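Long-range contacts in iota-carrageenase (PDB 1H80), which hydrolyses the beta-1,4 linkages within iota-carrageenan, a sulfated galactan of red algal cell walls, with inversion of anomeric configuration: residues I60-Y65 / E81-I86; H77-S82 / S112-G117; V249-H254 / Y419-F424; I343-F348 / S415-D420. All coordinates share one frame; numbering follows the deposited sequence. Where two conformers were deposited one is given.

Interaction 1: residues I60-Y65 / E81-I86. With CA (calcium ion), chain C; NA (sodium ion), chain G.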
loop_
_atom_site.group_PDB
_atom_site.type_symbol
_atom_site.label_atom_id
_atom_site.label_comp_id
_atom_site.label_asym_id
_atom_site.label_seq_id
_atom_site.Cartn_x
_atom_site.Cartn_y
_atom_site.Cartn_z
ATOM N N ILE A 60 -11.031 -20.447 -11.352
ATOM C CA ILE A 60 -11.827 -19.415 -12.001
ATOM C C ILE A 60 -11.266 -19.458 -13.417
ATOM O O ILE A 60 -10.159 -18.985 -13.675
ATOM C CB ILE A 60 -11.602 -18.028 -11.381
ATOM C CG1 ILE A 60 -12.114 -18.026 -9.940
ATOM C CG2 ILE A 60 -12.328 -16.967 -12.199
ATOM C CD1 ILE A 60 -12.031 -16.671 -9.257
ATOM N N PRO A 61 -12.020 -20.052 -14.352
ATOM C CA PRO A 61 -11.611 -20.185 -15.748
ATOM C C PRO A 61 -11.666 -18.904 -16.554
ATOM O O PRO A 61 -12.342 -17.950 -16.179
ATOM C CB PRO A 61 -12.568 -21.245 -16.277
ATOM C CG PRO A 61 -13.830 -20.896 -15.572
ATOM C CD PRO A 61 -13.374 -20.600 -14.150
ATOM N N ASN A 62 -10.952 -18.898 -17.671
ATOM C CA ASN A 62 -10.908 -17.727 -18.528
ATOM C C ASN A 62 -12.283 -17.151 -18.816
ATOM O O ASN A 62 -13.232 -17.873 -19.123
ATOM C CB ASN A 62 -10.184 -18.054 -19.831
ATOM C CG ASN A 62 -8.699 -18.223 -19.625
ATOM O OD1 ASN A 62 -8.105 -17.531 -18.800
ATOM N ND2 ASN A 62 -8.086 -19.130 -20.375
ATOM N N GLY A 63 -12.368 -15.833 -18.700
ATOM C CA GLY A 63 -13.609 -15.125 -18.930
ATOM C C GLY A 63 -13.581 -13.837 -18.140
ATOM O O GLY A 63 -12.584 -13.527 -17.480
ATOM N N THR A 64 -14.667 -13.080 -18.211
ATOM C CA THR A 64 -14.767 -11.822 -17.492
ATOM C C THR A 64 -15.826 -11.982 -16.419
ATOM O O THR A 64 -16.967 -12.346 -16.702
ATOM C CB THR A 64 -15.147 -10.672 -18.438
ATOM O OG1 THR A 64 -14.099 -10.489 -19.399
ATOM C CG2 THR A 64 -15.342 -9.382 -17.655
ATOM N N TYR A 65 -15.441 -11.704 -15.182
ATOM C CA TYR A 65 -16.346 -11.851 -14.056
ATOM C C TYR A 65 -16.527 -10.569 -13.285
ATOM O O TYR A 65 -15.622 -9.740 -13.205
ATOM C CB TYR A 65 -15.809 -12.913 -13.103
ATOM C CG TYR A 65 -15.557 -14.222 -13.785
ATOM C CD1 TYR A 65 -16.584 -15.149 -13.944
ATOM C CD2 TYR A 65 -14.305 -14.518 -14.319
ATOM C CE1 TYR A 65 -16.371 -16.339 -14.622
ATOM C CE2 TYR A 65 -14.082 -15.704 -14.999
ATOM C CZ TYR A 65 -15.119 -16.609 -15.147
ATOM O OH TYR A 65 -14.912 -17.779 -15.830
ATOM N N GLU A 81 -7.246 -18.554 -14.035
ATOM C CA GLU A 81 -6.586 -18.716 -15.322
ATOM C C GLU A 81 -6.029 -17.388 -15.824
ATOM O O GLU A 81 -6.511 -16.312 -15.463
ATOM C CB GLU A 81 -7.524 -19.370 -16.337
ATOM C CG GLU A 81 -7.835 -20.814 -15.957
ATOM C CD GLU A 81 -8.399 -21.633 -17.103
ATOM O OE1 GLU A 81 -9.339 -21.162 -17.770
ATOM O OE2 GLU A 81 -7.902 -22.759 -17.331
ATOM N N SER A 82 -5.005 -17.482 -16.661
ATOM C CA SER A 82 -4.272 -16.321 -17.152
ATOM C C SER A 82 -4.955 -15.261 -18.008
ATOM O O SER A 82 -4.439 -14.146 -18.123
ATOM C CB SER A 82 -3.008 -16.803 -17.864
ATOM O OG SER A 82 -2.130 -15.724 -18.121
ATOM N N ASP A 83 -6.091 -15.585 -18.615
ATOM C CA ASP A 83 -6.781 -14.598 -19.441
ATOM C C ASP A 83 -8.017 -14.055 -18.745
ATOM O O ASP A 83 -8.830 -13.354 -19.346
ATOM C CB ASP A 83 -7.166 -15.203 -20.793
ATOM C CG ASP A 83 -5.957 -15.563 -21.630
ATOM O OD1 ASP A 83 -5.051 -14.711 -21.757
ATOM O OD2 ASP A 83 -5.911 -16.692 -22.166
ATOM N N VAL A 84 -8.152 -14.374 -17.464
ATOM C CA VAL A 84 -9.293 -13.912 -16.694
ATOM C C VAL A 84 -9.242 -12.414 -16.448
ATOM O O VAL A 84 -8.176 -11.835 -16.249
ATOM C CB VAL A 84 -9.368 -14.624 -15.327
ATOM C CG1 VAL A 84 -10.379 -13.917 -14.411
ATOM C CG2 VAL A 84 -9.784 -16.070 -15.532
ATOM N N ILE A 85 -10.413 -11.791 -16.489
ATOM C CA ILE A 85 -10.535 -10.372 -16.214
ATOM C C ILE A 85 -11.595 -10.286 -15.131
ATOM O O ILE A 85 -12.699 -10.814 -15.285
ATOM C CB ILE A 85 -11.008 -9.573 -17.441
ATOM C CG1 ILE A 85 -9.959 -9.653 -18.551
ATOM C CG2 ILE A 85 -11.249 -8.122 -17.039
ATOM C CD1 ILE A 85 -10.389 -9.007 -19.854
ATOM N N ILE A 86 -11.238 -9.665 -14.015
ATOM C CA ILE A 86 -12.167 -9.505 -12.912
ATOM C C ILE A 86 -12.478 -8.027 -12.756
ATOM O O ILE A 86 -11.575 -7.195 -12.668
ATOM C CB ILE A 86 -11.576 -10.054 -11.595
ATOM C CG1 ILE A 86 -11.534 -11.583 -11.652
ATOM C CG2 ILE A 86 -12.409 -9.591 -10.410
ATOM C CD1 ILE A 86 -10.825 -12.229 -10.471
HETATM CA CA CA C . -2.302 -13.228 -18.312
HETATM NA NA NA G . -9.491 -23.286 -18.975
HETATM O O HOH W 1 -2.749 -13.887 -20.506
HETATM O O HOH W 2 -3.809 -11.314 -18.296
HETATM O O HOH W 3 -1.214 -11.608 -19.978
HETATM O O HOH W 4 -0.956 -11.285 -17.383
HETATM O O HOH W 5 -10.767 -21.811 -20.156
#
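T64 and Y65 run parallel to I85 and I86 in bridges whose CA atoms lie 4.7 and 4.9 Å apart, the ladder being carried by I85 N to G63 O and by Y65 N to I85 O. These are equivalent corners of two successive coils in the parallel beta-helix, each chain bending before its strand begins. Before the bend, E81 N reaches I60 O almost straight, at 177°. The corner itself is tied by polar side chains, which suit a turn (type I, E81 to V84) where the regular ladder is interrupted. N62 has its CG beside its own backbone N (chi1 -72°), and OD1 thereby accepts D83 N at 2.8 Å, while N62 N donates to the anti lone pair of E81 OE1, also at 2.8 Å. The E81 carboxylate does double duty, since OE1 and OE2 both bind a sodium ion as well. G63 has phi near 154°, a conformation that leaves no room for a CB beside the carbonyl of N62, nor beside Y65 OH. The inward side is apolar: V84 sends CG1 to the edge of the Y65 ring, 4.0 Å from CD2, and to I60 CG2, and its other methyl, CG2, lies 3.2 Å from P61 O. With a phenylalanine in place of Y65, the ring could still meet V84, but P61 O would probably lose its hydroxyl partner and the bend be held less firmly. That hydroxyl, Y65 OH, donates to P61 O at 2.6 Å, from above the carbonyl plane rather than on a lone pair.

Interaction 2: residues H77-S82 / S112-G117. With CA (calcium ion), chain C; NA (sodium ion), chain G.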
loop_
_atom_site.group_PDB
_atom_site.type_symbol
_atom_site.label_atom_id
_atom_site.label_comp_id
_atom_site.label_asym_id
_atom_site.label_seq_id
_atom_site.Cartn_x
_atom_site.Cartn_y
_atom_site.Cartn_z
ATOM N N HIS A 77 -8.680 -22.418 -1.697
ATOM C CA HIS A 77 -7.531 -22.045 -2.498
ATOM C C HIS A 77 -7.992 -21.777 -3.908
ATOM O O HIS A 77 -8.353 -22.688 -4.650
ATOM C CB HIS A 77 -6.507 -23.171 -2.418
ATOM C CG HIS A 77 -6.032 -23.411 -1.022
ATOM N ND1 HIS A 77 -5.012 -22.683 -0.451
ATOM C CD2 HIS A 77 -6.533 -24.194 -0.036
ATOM C CE1 HIS A 77 -4.908 -23.001 0.827
ATOM N NE2 HIS A 77 -5.820 -23.913 1.104
ATOM N N ILE A 78 -7.999 -20.497 -4.253
ATOM C CA ILE A 78 -8.453 -20.057 -5.556
ATOM C C ILE A 78 -7.319 -19.897 -6.549
ATOM O O ILE A 78 -6.289 -19.293 -6.249
ATOM C CB ILE A 78 -9.220 -18.724 -5.422
ATOM C CG1 ILE A 78 -10.448 -18.938 -4.532
ATOM C CG2 ILE A 78 -9.625 -18.203 -6.796
ATOM C CD1 ILE A 78 -11.184 -17.662 -4.181
ATOM N N ARG A 79 -7.512 -20.473 -7.731
ATOM C CA ARG A 79 -6.534 -20.375 -8.800
ATOM C C ARG A 79 -7.268 -19.747 -9.965
ATOM O O ARG A 79 -8.384 -20.143 -10.304
ATOM C CB ARG A 79 -5.981 -21.756 -9.159
ATOM C CG ARG A 79 -5.094 -22.329 -8.053
ATOM C CD ARG A 79 -3.884 -21.425 -7.799
ATOM N NE ARG A 79 -3.043 -21.890 -6.696
ATOM C CZ ARG A 79 -3.269 -21.655 -5.404
ATOM N NH1 ARG A 79 -4.324 -20.946 -5.006
ATOM N NH2 ARG A 79 -2.428 -22.139 -4.501
ATOM N N VAL A 80 -6.635 -18.757 -10.573
ATOM C CA VAL A 80 -7.256 -18.021 -11.663
ATOM C C VAL A 80 -6.525 -18.183 -12.983
ATOM O O VAL A 80 -5.319 -17.968 -13.059
ATOM C CB VAL A 80 -7.311 -16.525 -11.298
ATOM C CG1 VAL A 80 -8.141 -15.768 -12.313
ATOM C CG2 VAL A 80 -7.869 -16.354 -9.889
ATOM N N GLU A 81 -7.246 -18.554 -14.035
ATOM C CA GLU A 81 -6.586 -18.716 -15.322
ATOM C C GLU A 81 -6.029 -17.388 -15.824
ATOM O O GLU A 81 -6.511 -16.312 -15.463
ATOM C CB GLU A 81 -7.524 -19.370 -16.337
ATOM C CG GLU A 81 -7.835 -20.814 -15.957
ATOM C CD GLU A 81 -8.399 -21.633 -17.103
ATOM O OE1 GLU A 81 -9.339 -21.162 -17.770
ATOM O OE2 GLU A 81 -7.902 -22.759 -17.331
ATOM N N SER A 82 -5.005 -17.482 -16.661
ATOM C CA SER A 82 -4.272 -16.321 -17.152
ATOM C C SER A 82 -4.955 -15.261 -18.008
ATOM O O SER A 82 -4.439 -14.146 -18.123
ATOM C CB SER A 82 -3.008 -16.803 -17.864
ATOM O OG SER A 82 -2.130 -15.724 -18.121
ATOM N N SER A 112 -5.596 -19.161 -0.048
ATOM C CA SER A 112 -4.729 -18.666 -1.104
ATOM C C SER A 112 -5.562 -18.229 -2.304
ATOM O O SER A 112 -6.654 -18.747 -2.546
ATOM C CB SER A 112 -3.670 -19.708 -1.510
ATOM O OG SER A 112 -4.228 -20.812 -2.197
ATOM N N PHE A 113 -5.052 -17.230 -3.014
ATOM C CA PHE A 113 -5.705 -16.671 -4.198
ATOM C C PHE A 113 -4.511 -16.402 -5.091
ATOM O O PHE A 113 -3.736 -15.475 -4.850
ATOM C CB PHE A 113 -6.424 -15.375 -3.826
ATOM C CG PHE A 113 -7.405 -14.907 -4.858
ATOM C CD1 PHE A 113 -6.980 -14.521 -6.120
ATOM C CD2 PHE A 113 -8.759 -14.851 -4.559
ATOM C CE1 PHE A 113 -7.898 -14.079 -7.073
ATOM C CE2 PHE A 113 -9.681 -14.412 -5.504
ATOM C CZ PHE A 113 -9.247 -14.026 -6.762
ATOM N N GLN A 114 -4.356 -17.209 -6.133
ATOM C CA GLN A 114 -3.203 -17.062 -7.002
ATOM C C GLN A 114 -3.500 -17.199 -8.484
ATOM O O GLN A 114 -4.254 -18.076 -8.904
ATOM C CB GLN A 114 -2.149 -18.091 -6.589
ATOM C CG GLN A 114 -0.813 -17.974 -7.296
ATOM C CD GLN A 114 0.238 -18.858 -6.655
ATOM O OE1 GLN A 114 0.409 -18.848 -5.435
ATOM N NE2 GLN A 114 0.951 -19.622 -7.472
ATOM N N GLY A 115 -2.892 -16.324 -9.275
ATOM C CA GLY A 115 -3.083 -16.380 -10.706
ATOM C C GLY A 115 -2.138 -17.411 -11.298
ATOM O O GLY A 115 -0.993 -17.555 -10.863
ATOM N N LEU A 116 -2.630 -18.152 -12.282
ATOM C CA LEU A 116 -1.819 -19.140 -12.971
ATOM C C LEU A 116 -1.034 -18.427 -14.064
ATOM O O LEU A 116 -1.389 -17.322 -14.478
ATOM C CB LEU A 116 -2.718 -20.196 -13.617
ATOM C CG LEU A 116 -3.484 -21.094 -12.653
ATOM C CD1 LEU A 116 -4.607 -21.799 -13.389
ATOM C CD2 LEU A 116 -2.523 -22.094 -12.029
ATOM N N GLY A 117 0.040 -19.057 -14.522
ATOM C CA GLY A 117 0.835 -18.481 -15.594
ATOM C C GLY A 117 1.368 -17.088 -15.327
ATOM O O GLY A 117 1.927 -16.835 -14.262
HETATM CA CA CA C . -2.302 -13.228 -18.312
HETATM NA NA NA G . -9.491 -23.286 -18.975
HETATM O O HOH W 1 -2.749 -13.887 -20.506
HETATM O O HOH W 2 -3.809 -11.314 -18.296
HETATM O O HOH W 3 -1.214 -11.608 -19.978
HETATM O O HOH W 4 -0.956 -11.285 -17.383
HETATM O O HOH W 5 -10.767 -21.811 -20.156
#
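S112 OG is held by three nitrogens from the neighbouring strand. H77 ND1 meets it at 2.7 Å, in the plane of the imidazole, and R79 closes on it end-on, with NH1 at 2.8 Å from S112 OG and NH2 in a longer, more bent bond. Both R79 bonds lie in the guanidinium plane. A serine suits the spot because its small hydroxyl, turned between the backbone N and the carbonyl carbon (chi1 70°), can stand between two larger groups. R79 is brought back along the strand by a bend at chi2 (-61°); its NH1 also donates to I78 O, at 2.9 Å and from well above that carbonyl plane, and Q114 CB covers one guanidinium face. The strands carrying these groups form a regular parallel ladder, in which I78 O also takes Q114 N, joining adjacent coils of the beta-helix. The opposite face of the sheet turns inward. There I78 CG2 sits over the F113 ring, 4.1 Å from its centroid, and V80 CG2 comes obliquely to within 3.6 Å of F113 CE1. Further out, F135 meets F113 edge-to-face and F120 packs on both F113 and V80, while Y12 touches H77 and S112 on the polar side. Past the strand ends, L116 N donates to V80 O and L116 CD1 packs by E81 CG; S82 binds a calcium ion, with N118 and G119, through its O at 2.3 Å and its OG.

Interaction 3: residues V249-H254 / Y419-F424. With CA (calcium ion), chain E.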
loop_
_atom_site.group_PDB
_atom_site.type_symbol
_atom_site.label_atom_id
_atom_site.label_comp_id
_atom_site.label_asym_id
_atom_site.label_seq_id
_atom_site.Cartn_x
_atom_site.Cartn_y
_atom_site.Cartn_z
ATOM N N VAL A 249 8.753 2.266 -1.281
ATOM C CA VAL A 249 8.570 1.868 0.103
ATOM C C VAL A 249 8.480 3.096 0.988
ATOM O O VAL A 249 9.297 4.005 0.885
ATOM C CB VAL A 249 9.749 1.005 0.578
ATOM C CG1 VAL A 249 9.572 0.658 2.047
ATOM C CG2 VAL A 249 9.840 -0.259 -0.264
ATOM N N MET A 250 7.483 3.121 1.862
ATOM C CA MET A 250 7.318 4.254 2.755
ATOM C C MET A 250 6.975 3.828 4.172
ATOM O O MET A 250 6.187 2.905 4.383
ATOM C CB MET A 250 6.241 5.194 2.210
ATOM C CG MET A 250 5.903 6.352 3.128
ATOM S SD MET A 250 4.531 5.943 4.218
ATOM C CE MET A 250 3.251 6.970 3.485
ATOM N N PHE A 251 7.594 4.498 5.140
ATOM C CA PHE A 251 7.357 4.218 6.547
ATOM C C PHE A 251 6.726 5.465 7.148
ATOM O O PHE A 251 7.280 6.559 7.045
ATOM C CB PHE A 251 8.663 3.919 7.286
ATOM C CG PHE A 251 9.375 2.694 6.796
ATOM C CD1 PHE A 251 10.237 2.761 5.706
ATOM C CD2 PHE A 251 9.179 1.468 7.423
ATOM C CE1 PHE A 251 10.897 1.627 5.246
ATOM C CE2 PHE A 251 9.831 0.328 6.971
ATOM C CZ PHE A 251 10.692 0.406 5.881
ATOM N N GLY A 252 5.561 5.295 7.760
ATOM C CA GLY A 252 4.866 6.407 8.385
ATOM C C GLY A 252 4.077 5.800 9.525
ATOM O O GLY A 252 2.915 5.445 9.349
ATOM N N PRO A 253 4.680 5.685 10.716
ATOM C CA PRO A 253 4.008 5.094 11.875
ATOM C C PRO A 253 2.892 5.897 12.522
ATOM O O PRO A 253 2.098 5.345 13.285
ATOM C CB PRO A 253 5.162 4.841 12.832
ATOM C CG PRO A 253 6.027 6.046 12.597
ATOM C CD PRO A 253 6.025 6.174 11.080
ATOM N N HIS A 254 2.814 7.187 12.212
ATOM C CA HIS A 254 1.798 8.035 12.817
ATOM C C HIS A 254 1.891 7.909 14.337
ATOM O O HIS A 254 2.895 8.303 14.924
ATOM C CB HIS A 254 0.403 7.649 12.315
ATOM C CG HIS A 254 0.109 8.139 10.931
ATOM N ND1 HIS A 254 -0.810 9.132 10.671
ATOM C CD2 HIS A 254 0.641 7.797 9.733
ATOM C CE1 HIS A 254 -0.832 9.382 9.374
ATOM N NE2 HIS A 254 0.040 8.585 8.782
ATOM N N TYR A 419 12.928 7.085 15.171
ATOM C CA TYR A 419 13.234 5.721 14.790
ATOM C C TYR A 419 14.137 5.840 13.578
ATOM O O TYR A 419 14.175 6.889 12.928
ATOM C CB TYR A 419 11.962 4.921 14.468
ATOM C CG TYR A 419 11.215 5.344 13.225
ATOM C CD1 TYR A 419 10.325 6.420 13.246
ATOM C CD2 TYR A 419 11.394 4.660 12.024
ATOM C CE1 TYR A 419 9.628 6.799 12.093
ATOM C CE2 TYR A 419 10.710 5.028 10.875
ATOM C CZ TYR A 419 9.830 6.095 10.913
ATOM O OH TYR A 419 9.163 6.465 9.767
ATOM N N ASP A 420 14.881 4.785 13.280
ATOM C CA ASP A 420 15.790 4.836 12.152
ATOM C C ASP A 420 15.541 3.792 11.087
ATOM O O ASP A 420 15.331 2.616 11.375
ATOM C CB ASP A 420 17.238 4.709 12.625
ATOM C CG ASP A 420 17.628 5.786 13.615
ATOM O OD1 ASP A 420 17.301 6.970 13.378
ATOM O OD2 ASP A 420 18.274 5.443 14.625
ATOM N N VAL A 421 15.555 4.246 9.844
ATOM C CA VAL A 421 15.390 3.362 8.708
ATOM C C VAL A 421 16.779 3.367 8.090
ATOM O O VAL A 421 17.152 4.304 7.384
ATOM C CB VAL A 421 14.358 3.915 7.706
ATOM C CG1 VAL A 421 14.337 3.056 6.451
ATOM C CG2 VAL A 421 12.977 3.934 8.352
ATOM N N LYS A 422 17.557 2.336 8.392
ATOM C CA LYS A 422 18.912 2.237 7.876
ATOM C C LYS A 422 18.900 1.741 6.440
ATOM O O LYS A 422 18.287 0.721 6.133
ATOM C CB LYS A 422 19.746 1.293 8.749
ATOM C CG LYS A 422 19.936 1.773 10.189
ATOM C CD LYS A 422 20.986 0.935 10.910
ATOM C CE LYS A 422 21.353 1.518 12.272
ATOM N NZ LYS A 422 20.606 0.896 13.404
ATOM N N THR A 423 19.569 2.475 5.559
ATOM C CA THR A 423 19.634 2.092 4.156
ATOM C C THR A 423 21.050 1.668 3.795
ATOM O O THR A 423 22.027 2.231 4.299
ATOM C CB THR A 423 19.207 3.252 3.245
ATOM O OG1 THR A 423 20.090 4.363 3.441
ATOM C CG2 THR A 423 17.784 3.677 3.563
ATOM N N PHE A 424 21.154 0.666 2.931
ATOM C CA PHE A 424 22.448 0.157 2.497
ATOM C C PHE A 424 22.501 0.071 0.981
ATOM O O PHE A 424 21.501 -0.248 0.333
ATOM C CB PHE A 424 22.708 -1.233 3.088
ATOM C CG PHE A 424 22.637 -1.283 4.588
ATOM C CD1 PHE A 424 21.410 -1.322 5.240
ATOM C CD2 PHE A 424 23.802 -1.291 5.350
ATOM C CE1 PHE A 424 21.340 -1.371 6.630
ATOM C CE2 PHE A 424 23.742 -1.339 6.742
ATOM C CZ PHE A 424 22.510 -1.380 7.383
HETATM CA CA CA E . 15.756 8.686 12.523
HETATM O O HOH W 6 16.520 7.571 10.389
#
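F251 and V421 meet ring face to methyl: V421 CG2 stands over the F251 ring, 4.3 Å from its centroid and 23° off the normal, while V421 CG1 reaches F251 CE1 at 3.9 Å. The two residues sit in different sheets of the parallel beta-helix, strand 250-252 lying beside 216-218 and 275-277 and strand 421-429 beside 351-359, so a branched side chain against a flat one fills the buried ground between them. F251 has its CG anti to the carbonyl carbon (chi1 -63°), which turns the ring to V421; F251 CB, placed by the backbone, lies at the edge of the Y419 ring. Y419 comes at P253 from the opposite direction, and P253 CG approaches Y419 CE1 obliquely at 3.7 Å. A proline suits this place, its rigid ring offering carbon where the tyrosine arrives. The hydroxyl also lies close to F251 O, but at a poor angle, and Y419 OH instead bonds to D278 O. F348 completes the aromatic group, edge-to-face with F251. The backbone of Y419 is tied to a calcium ion, which D418 and T411 also bind: Y419 O coordinates it at 2.4 Å and D420 OD1 at 2.5 Å.

Interaction 4: residues I343-F348 / S415-D420. With CA (calcium ion), chain E.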
loop_
_atom_site.group_PDB
_atom_site.type_symbol
_atom_site.label_atom_id
_atom_site.label_comp_id
_atom_site.label_asym_id
_atom_site.label_seq_id
_atom_site.Cartn_x
_atom_site.Cartn_y
_atom_site.Cartn_z
ATOM N N ILE A 343 -0.237 9.446 25.063
ATOM C CA ILE A 343 0.128 9.127 23.669
ATOM C C ILE A 343 1.540 9.638 23.375
ATOM O O ILE A 343 2.080 10.490 24.097
ATOM C CB ILE A 343 -0.825 9.753 22.644
ATOM C CG1 ILE A 343 -0.917 11.276 22.726
ATOM C CG2 ILE A 343 -2.259 9.246 22.762
ATOM C CD1 ILE A 343 -1.825 11.875 21.645
ATOM N N GLU A 344 2.101 9.091 22.305
ATOM C CA GLU A 344 3.450 9.454 21.852
ATOM C C GLU A 344 3.635 9.141 20.373
ATOM O O GLU A 344 2.936 8.292 19.820
ATOM C CB GLU A 344 4.496 8.725 22.693
ATOM C CG GLU A 344 4.885 7.358 22.143
ATOM C CD GLU A 344 6.139 6.809 22.815
ATOM O OE1 GLU A 344 7.297 7.062 22.311
ATOM O OE2 GLU A 344 6.038 6.103 23.887
ATOM N N PRO A 345 4.576 9.830 19.710
ATOM C CA PRO A 345 4.801 9.577 18.286
ATOM C C PRO A 345 5.089 8.113 17.974
ATOM O O PRO A 345 5.815 7.433 18.705
ATOM C CB PRO A 345 5.979 10.495 17.946
ATOM C CG PRO A 345 6.661 10.701 19.268
ATOM C CD PRO A 345 5.515 10.841 20.220
ATOM N N GLY A 346 4.499 7.635 16.884
ATOM C CA GLY A 346 4.704 6.260 16.478
ATOM C C GLY A 346 6.142 6.025 16.071
ATOM O O GLY A 346 6.931 6.962 15.946
ATOM N N SER A 347 6.488 4.764 15.854
ATOM C CA SER A 347 7.845 4.418 15.476
ATOM C C SER A 347 7.902 3.028 14.877
ATOM O O SER A 347 6.881 2.358 14.727
ATOM C CB SER A 347 8.745 4.457 16.711
ATOM O OG SER A 347 8.298 3.515 17.678
ATOM N N PHE A 348 9.109 2.625 14.509
ATOM C CA PHE A 348 9.366 1.297 13.982
ATOM C C PHE A 348 10.559 0.781 14.766
ATOM O O PHE A 348 11.325 1.567 15.328
ATOM C CB PHE A 348 9.696 1.329 12.490
ATOM C CG PHE A 348 8.490 1.428 11.607
ATOM C CD1 PHE A 348 7.956 2.664 11.263
ATOM C CD2 PHE A 348 7.868 0.273 11.134
ATOM C CE1 PHE A 348 6.819 2.755 10.459
ATOM C CE2 PHE A 348 6.733 0.349 10.332
ATOM C CZ PHE A 348 6.204 1.594 9.993
ATOM N N SER A 415 16.135 13.577 18.577
ATOM C CA SER A 415 14.941 13.453 19.399
ATOM C C SER A 415 14.865 12.130 20.145
ATOM O O SER A 415 15.369 11.107 19.678
ATOM C CB SER A 415 13.687 13.613 18.534
ATOM O OG SER A 415 12.513 13.411 19.302
ATOM N N LYS A 416 14.238 12.166 21.316
ATOM C CA LYS A 416 14.067 10.970 22.125
ATOM C C LYS A 416 13.001 10.134 21.432
ATOM O O LYS A 416 12.944 8.915 21.593
ATOM C CB LYS A 416 13.608 11.345 23.535
ATOM N N TYR A 417 12.160 10.813 20.658
ATOM C CA TYR A 417 11.097 10.162 19.909
ATOM C C TYR A 417 11.525 10.131 18.453
ATOM O O TYR A 417 11.233 11.051 17.687
ATOM C CB TYR A 417 9.789 10.940 20.031
ATOM C CG TYR A 417 9.351 11.210 21.450
ATOM C CD1 TYR A 417 9.871 12.287 22.166
ATOM C CD2 TYR A 417 8.417 10.389 22.079
ATOM C CE1 TYR A 417 9.470 12.542 23.474
ATOM C CE2 TYR A 417 8.009 10.634 23.387
ATOM C CZ TYR A 417 8.539 11.711 24.078
ATOM O OH TYR A 417 8.140 11.958 25.372
ATOM N N ASP A 418 12.228 9.073 18.079
ATOM C CA ASP A 418 12.710 8.925 16.717
ATOM C C ASP A 418 12.995 7.461 16.439
ATOM O O ASP A 418 13.244 6.680 17.356
ATOM C CB ASP A 418 13.995 9.744 16.528
ATOM C CG ASP A 418 14.591 9.593 15.139
ATOM O OD1 ASP A 418 13.873 9.862 14.154
ATOM O OD2 ASP A 418 15.778 9.218 15.031
ATOM N N TYR A 419 12.928 7.085 15.171
ATOM C CA TYR A 419 13.234 5.721 14.790
ATOM C C TYR A 419 14.137 5.840 13.578
ATOM O O TYR A 419 14.175 6.889 12.928
ATOM C CB TYR A 419 11.962 4.921 14.468
ATOM C CG TYR A 419 11.215 5.344 13.225
ATOM C CD1 TYR A 419 10.325 6.420 13.246
ATOM C CD2 TYR A 419 11.394 4.660 12.024
ATOM C CE1 TYR A 419 9.628 6.799 12.093
ATOM C CE2 TYR A 419 10.710 5.028 10.875
ATOM C CZ TYR A 419 9.830 6.095 10.913
ATOM O OH TYR A 419 9.163 6.465 9.767
ATOM N N ASP A 420 14.881 4.785 13.280
ATOM C CA ASP A 420 15.790 4.836 12.152
ATOM C C ASP A 420 15.541 3.792 11.087
ATOM O O ASP A 420 15.331 2.616 11.375
ATOM C CB ASP A 420 17.238 4.709 12.625
ATOM C CG ASP A 420 17.628 5.786 13.615
ATOM O OD1 ASP A 420 17.301 6.970 13.378
ATOM O OD2 ASP A 420 18.274 5.443 14.625
HETATM CA CA CA E . 15.756 8.686 12.523
HETATM O O HOH W 7 14.301 2.498 15.057
HETATM O O HOH W 6 16.520 7.571 10.389
#
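Y419 and Y417, the residues most covered here, point their side chains from one loop at another, 343-348. The Y419 ring lies alongside F348, both pointing the same way; F348 CD1 sits over the tyrosine face, 3.7 Å from CE2, with the ring planes 50° apart. Y419 CB rests on F348 O at 3.5 Å, and S347 CA nears the same ring obliquely. Replacing Y419 by an alanine is likely to open a gap beside F348 and leave D278 O without its hydroxyl partner. Two residues back, Y417 has its CG anti to the carbonyl carbon (chi1 -54°), which lays the ring by P345, whose CG is 3.5 Å from Y417 CG. Proline suits the place, since its compact, rigid ring can come this close, oblique to the tyrosine. E344 OE1 comes to the ring edge, 3.5 Å from Y417 CD2. Polar ties come indirectly: one water links F348 O to D420 N, and D418 chelates the calcium ion through OD1 and OD2. From helix 331-340, L334 touches both P345 and Y417, and D335 accepts the Y417 hydroxyl; onward, the loops lead into the paired parallel strands 351-359 and 421-429.

How the interactions relate
Interactions 1 and 2 share E81 and S82 and hold neighbouring coils at one end of the beta-helix, whereas interactions 3 and 4 share Y419 and D420 on the other side of the chain's centre; interactions 1 and 4 have centres about 46 Å apart. The first pair joins strands by backbone ladders and polar side chains, at the corner in interaction 1, along the strands in interaction 2. The second pair relies on aromatic and proline contacts, interaction 3 being buried and the other three only partly so. P253 links them, packing on 346-348; H254 O probably bonds to G346 N. Each pair shares a calcium ion bound by loop residues, the first also a sodium ion.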